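Local coordinates for protein glycosyl hydrolase (Rhizobium leguminosarum bv. trifolii, PDB 5NDX) that probably hydrolyses O-glycosidic bonds as a family 39 glycoside hydrolase, a bacterial orthologue of human alpha-L-iduronidase, at residues L42-G47 and S588-H593; L538-Y543 and R552-A557. The protein carries 2 engineered substitutions. All blocks are in the same frame, centred on the assembly; numbering follows the deposited sequence.

Contact 1. Residues L42-G47 and S588-H593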
# COMPACT_ATOMS: atom_id res chain seq x y z
N LEU A 42 -4.08 -9.14 -5.53
CA LEU A 42 -3.56 -9.47 -4.21
C LEU A 42 -2.19 -10.14 -4.21
O LEU A 42 -1.47 -10.03 -3.25
CB LEU A 42 -4.55 -10.31 -3.41
CG LEU A 42 -5.85 -9.63 -3.05
CD1 LEU A 42 -6.77 -10.60 -2.34
CD2 LEU A 42 -5.63 -8.42 -2.20
N ALA A 43 -1.85 -10.85 -5.28
CA ALA A 43 -0.51 -11.38 -5.46
C ALA A 43 0.51 -10.26 -5.56
O ALA A 43 1.57 -10.34 -4.94
CB ALA A 43 -0.46 -12.22 -6.73
N TYR A 44 0.21 -9.22 -6.36
CA TYR A 44 1.16 -8.08 -6.40
C TYR A 44 1.19 -7.33 -5.09
O TYR A 44 2.27 -6.97 -4.62
CB TYR A 44 0.82 -7.06 -7.46
CG TYR A 44 0.74 -7.54 -8.85
CD1 TYR A 44 1.84 -7.56 -9.71
CD2 TYR A 44 -0.48 -7.96 -9.33
CE1 TYR A 44 1.69 -7.94 -11.04
CE2 TYR A 44 -0.61 -8.39 -10.61
CZ TYR A 44 0.45 -8.38 -11.46
OH TYR A 44 0.13 -8.84 -12.73
N ILE A 45 0.02 -7.13 -4.47
CA ILE A 45 -0.09 -6.36 -3.23
C ILE A 45 0.62 -7.08 -2.06
O ILE A 45 1.30 -6.44 -1.27
CB ILE A 45 -1.54 -6.07 -2.88
CG1 ILE A 45 -2.14 -5.14 -3.92
CG2 ILE A 45 -1.67 -5.46 -1.49
CD1 ILE A 45 -3.67 -5.15 -3.91
N GLY A 46 0.51 -8.40 -1.99
CA GLY A 46 1.21 -9.17 -0.97
C GLY A 46 2.67 -9.48 -1.25
O GLY A 46 3.31 -10.12 -0.46
N GLY A 47 3.15 -9.12 -2.41
CA GLY A 47 4.53 -9.41 -2.80
C GLY A 47 5.59 -8.35 -2.59
O GLY A 47 6.70 -8.55 -3.04
N SER A 588 9.50 -7.23 -6.25
CA SER A 588 8.35 -7.84 -5.59
C SER A 588 8.23 -9.29 -6.04
O SER A 588 8.67 -9.65 -7.12
CB SER A 588 7.02 -7.06 -5.93
OG SER A 588 6.98 -5.83 -5.16
N THR A 589 7.59 -10.10 -5.22
CA THR A 589 7.52 -11.53 -5.43
C THR A 589 6.26 -11.92 -6.15
O THR A 589 5.49 -12.72 -5.66
CB THR A 589 7.60 -12.24 -4.08
OG1 THR A 589 6.47 -11.88 -3.30
CG2 THR A 589 8.88 -11.84 -3.37
N ALA A 590 6.10 -11.38 -7.35
CA ALA A 590 4.94 -11.63 -8.17
C ALA A 590 5.30 -11.36 -9.63
O ALA A 590 6.15 -10.54 -9.92
CB ALA A 590 3.76 -10.78 -7.72
N PHE A 591 4.72 -12.14 -10.53
CA PHE A 591 4.98 -11.97 -11.95
C PHE A 591 3.87 -12.51 -12.82
O PHE A 591 3.45 -13.64 -12.65
CB PHE A 591 6.31 -12.64 -12.30
CG PHE A 591 6.68 -12.52 -13.75
CD1 PHE A 591 7.10 -11.31 -14.28
CD2 PHE A 591 6.54 -13.61 -14.62
CE1 PHE A 591 7.46 -11.19 -15.64
CE2 PHE A 591 6.87 -13.48 -15.98
CZ PHE A 591 7.34 -12.27 -16.49
N LEU A 592 3.39 -11.70 -13.75
CA LEU A 592 2.42 -12.13 -14.72
C LEU A 592 3.12 -12.59 -16.01
O LEU A 592 3.81 -11.80 -16.64
CB LEU A 592 1.35 -11.02 -15.03
CG LEU A 592 0.39 -11.80 -15.97
CD1 LEU A 592 -0.92 -12.17 -15.35
CD2 LEU A 592 0.34 -11.42 -17.41
N HIS A 593 3.00 -13.88 -16.37
CA HIS A 593 3.59 -14.39 -17.62
C HIS A 593 2.53 -14.59 -18.70
O HIS A 593 1.52 -15.25 -18.43
CB HIS A 593 4.25 -15.76 -17.39
CG HIS A 593 5.05 -16.21 -18.57
ND1 HIS A 593 5.02 -17.51 -19.06
CD2 HIS A 593 5.88 -15.52 -19.39
CE1 HIS A 593 5.84 -17.60 -20.09
NE2 HIS A 593 6.36 -16.41 -20.33

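Contact 2. Residues L538-Y543 and R552-A557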
# COMPACT_ATOMS: atom_id res chain seq x y z
N LEU A 538 6.12 -21.09 -4.28
CA LEU A 538 5.69 -20.63 -5.58
C LEU A 538 4.31 -21.15 -5.91
O LEU A 538 4.16 -22.35 -5.95
CB LEU A 538 6.62 -21.12 -6.68
CG LEU A 538 6.22 -20.78 -8.12
CD1 LEU A 538 6.13 -19.28 -8.32
CD2 LEU A 538 7.25 -21.34 -9.09
N VAL A 539 3.34 -20.26 -6.17
CA VAL A 539 1.96 -20.57 -6.61
C VAL A 539 1.78 -20.04 -8.05
O VAL A 539 2.22 -18.92 -8.37
CB VAL A 539 0.93 -19.86 -5.66
CG1 VAL A 539 -0.54 -20.14 -6.03
CG2 VAL A 539 1.14 -20.27 -4.20
N VAL A 540 1.16 -20.83 -8.93
CA VAL A 540 0.95 -20.48 -10.33
C VAL A 540 -0.53 -20.59 -10.60
O VAL A 540 -1.14 -21.60 -10.26
CB VAL A 540 1.67 -21.42 -11.28
CG1 VAL A 540 1.42 -20.99 -12.73
CG2 VAL A 540 3.15 -21.45 -10.96
N GLU A 541 -1.14 -19.55 -11.16
CA GLU A 541 -2.55 -19.63 -11.52
C GLU A 541 -2.82 -19.12 -12.89
O GLU A 541 -2.21 -18.12 -13.33
CB GLU A 541 -3.37 -18.79 -10.61
CG GLU A 541 -3.41 -19.33 -9.23
CD GLU A 541 -4.09 -18.37 -8.34
OE1 GLU A 541 -5.07 -17.76 -8.81
OE2 GLU A 541 -3.63 -18.20 -7.19
N ARG A 542 -3.84 -19.72 -13.49
CA ARG A 542 -4.28 -19.43 -14.83
C ARG A 542 -5.22 -18.22 -14.91
O ARG A 542 -6.16 -18.10 -14.16
CB ARG A 542 -4.99 -20.66 -15.40
CG ARG A 542 -5.61 -20.46 -16.77
CD ARG A 542 -5.74 -21.81 -17.49
NE ARG A 542 -6.32 -21.65 -18.81
CZ ARG A 542 -7.63 -21.50 -19.05
NH1 ARG A 542 -8.52 -21.48 -18.07
NH2 ARG A 542 -8.04 -21.34 -20.30
N TYR A 543 -4.95 -17.33 -15.86
CA TYR A 543 -5.87 -16.25 -16.19
C TYR A 543 -5.97 -16.16 -17.68
O TYR A 543 -5.11 -16.68 -18.39
CB TYR A 543 -5.35 -14.90 -15.63
CG TYR A 543 -5.47 -14.83 -14.16
CD1 TYR A 543 -6.61 -14.34 -13.55
CD2 TYR A 543 -4.46 -15.29 -13.35
CE1 TYR A 543 -6.73 -14.30 -12.17
CE2 TYR A 543 -4.57 -15.27 -11.96
CZ TYR A 543 -5.69 -14.74 -11.38
OH TYR A 543 -5.77 -14.72 -10.03
N ARG A 552 -0.35 -16.74 -16.99
CA ARG A 552 -0.10 -17.33 -15.65
C ARG A 552 0.41 -16.29 -14.67
O ARG A 552 1.41 -15.66 -14.94
CB ARG A 552 0.94 -18.43 -15.79
CG ARG A 552 0.55 -19.56 -16.76
CD ARG A 552 -0.63 -20.39 -16.24
NE ARG A 552 -1.01 -21.45 -17.19
CZ ARG A 552 -1.83 -21.32 -18.24
NH1 ARG A 552 -2.44 -20.18 -18.55
NH2 ARG A 552 -2.06 -22.36 -19.01
N MET A 553 -0.26 -16.11 -13.56
CA MET A 553 0.20 -15.28 -12.49
C MET A 553 1.00 -16.13 -11.51
O MET A 553 0.48 -17.15 -11.04
CB MET A 553 -0.97 -14.66 -11.76
CG MET A 553 -0.58 -13.67 -10.69
SD MET A 553 0.19 -12.24 -11.51
CE MET A 553 1.05 -11.52 -10.14
N LEU A 554 2.24 -15.71 -11.23
CA LEU A 554 3.12 -16.33 -10.25
C LEU A 554 3.17 -15.46 -9.00
O LEU A 554 3.23 -14.20 -9.09
CB LEU A 554 4.52 -16.49 -10.82
CG LEU A 554 4.84 -17.61 -11.81
CD1 LEU A 554 3.96 -17.50 -13.04
CD2 LEU A 554 6.30 -17.60 -12.24
N PHE A 555 3.17 -16.11 -7.84
CA PHE A 555 3.28 -15.47 -6.52
C PHE A 555 4.20 -16.36 -5.69
O PHE A 555 4.11 -17.57 -5.78
CB PHE A 555 1.89 -15.40 -5.86
CG PHE A 555 1.89 -14.79 -4.49
CD1 PHE A 555 2.28 -13.44 -4.29
CD2 PHE A 555 1.44 -15.54 -3.36
CE1 PHE A 555 2.21 -12.85 -3.01
CE2 PHE A 555 1.40 -14.97 -2.08
CZ PHE A 555 1.79 -13.61 -1.90
N TRP A 556 5.10 -15.77 -4.90
CA TRP A 556 6.05 -16.50 -4.10
C TRP A 556 6.43 -15.67 -2.90
O TRP A 556 5.86 -14.60 -2.70
CB TRP A 556 7.26 -16.93 -4.93
CG TRP A 556 8.11 -15.86 -5.47
CD1 TRP A 556 9.22 -15.34 -4.91
CD2 TRP A 556 7.96 -15.23 -6.74
NE1 TRP A 556 9.76 -14.40 -5.74
CE2 TRP A 556 9.01 -14.31 -6.87
CE3 TRP A 556 7.01 -15.33 -7.76
CZ2 TRP A 556 9.14 -13.48 -7.98
CZ3 TRP A 556 7.18 -14.53 -8.91
CH2 TRP A 556 8.24 -13.61 -8.99
N ALA A 557 7.36 -16.15 -2.08
CA ALA A 557 7.83 -15.44 -0.90
C ALA A 557 9.33 -15.36 -0.99
O ALA A 557 9.96 -16.21 -1.60
CB ALA A 557 7.41 -16.23 0.39

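Contact 1. Residues L42-G47 and S588-H593
Ala590 directs its methyl group at the C-terminal part of helix 36-45, where CB lies 3.6 Å from Ala43 O and 4.2 Å from Tyr44 CD1. A small residue suits this spot, because the helix backbone comes close to the strand. The Tyr44 ring extends past that methyl: chi1 of -57°, with CG anti to the carbonyl carbon, turns it along the strand, and the length of the phenol carries OH to 3.4 Å from Leu592 CB, a van der Waals touch. Its hydroxyl has a weak hydrogen bond to Gln40, one turn back in the helix, while Phe326 packs against the ring. Met553 of the adjacent strand also packs on Ala43, Tyr44 and Ala590.

Beyond the helix, Gly47 O accepts a hydrogen bond from Thr589 N at 2.8 Å, with an angle of 161° at the hydrogen. Having no side chain, Gly47 lets Thr589 OG1 approach to 3.2 Å from its CA. That hydroxyl lies between its own backbone N and carbonyl carbon (chi1 64°) and is spent on Trp556 O. Ser588 packs CB 3.3 Å from Gly47 O and gives OG to Glu370. Thr589 centres an inverse gamma turn leading into strand 590-594. The arrangement is an interdomain seam, with the first helix of the TIM barrel and its following turn docked on an edge strand of the C-terminal, probably fibronectin type III-like, domain.

Contact 2. Residues L538-Y543 and R552-A557
Val540 and Leu554 face each other as a non-hydrogen-bonded pair, Val540 CG2 4.3 Å from Leu554 CG, and Leu538 extends this patch. With CG anti to its backbone N (chi1 176°), Leu538 brings CD1 within 4.1 Å of both Leu554 CB and Trp556 CE3. Beta-branched Val540 suits an extended strand, and it and Leu554 meet Tyr602 of strand 601-607. On the reverse face Tyr543 CE2 lies 3.7 Å from Met553 CB, and the flexible thioether of Met553 runs on toward helix 36-45, whose Arg39 forms a salt bridge with Glu541.

Two hydrogen-bonded pairs, Val539 with Phe555 and Glu541 with Met553, stitch the backbones together, each by a reciprocal couple of N-H···O bonds.

At the polar end, Arg552 bends at chi2 (-68°) beside the extended chain of Arg542. Arg542 CD lies 3.6 Å above the plane of the Arg552 guanidinium, offset toward its rim, with Arg542 CG over the same group; the two guanidinium planes stand 73° apart. Glu550 forms salt bridges with both arginines, and Arg542 also reaches Asp353, carboxylates that probably offset the proximity of two cations. The chemistry implies two unlike faces: one apolar toward strand 601-607, ending in the arginine pair, the other packed on helix 36-45 through Met553 and Tyr543 and tied to it by Glu541.

In the fold
The chain begins with strand 4-10, which belongs to the nine-stranded sheet, then forms barrel strand 24-27 and helix 36-45, whose C-terminal part leads through residues 42-47. It then completes the eight-stranded parallel barrel and the rest of the nine-stranded sheet before entering the C-terminal domain at about residue 536. There contact 2 closes a short hairpin loop between strands 536-545 and 549-557. Further along the chain, strand 590-594 lies beside strand 549-557 and closes contact 1, which spans 540 intervening residues, so contact 2 is nested inside it. The two centres lie 8 Å apart, and His593 N to Arg552 O, at 2.8 Å, is a probable hydrogen bond between them. Together they connect a three-stranded antiparallel sheet to the barrel's outer helical layer.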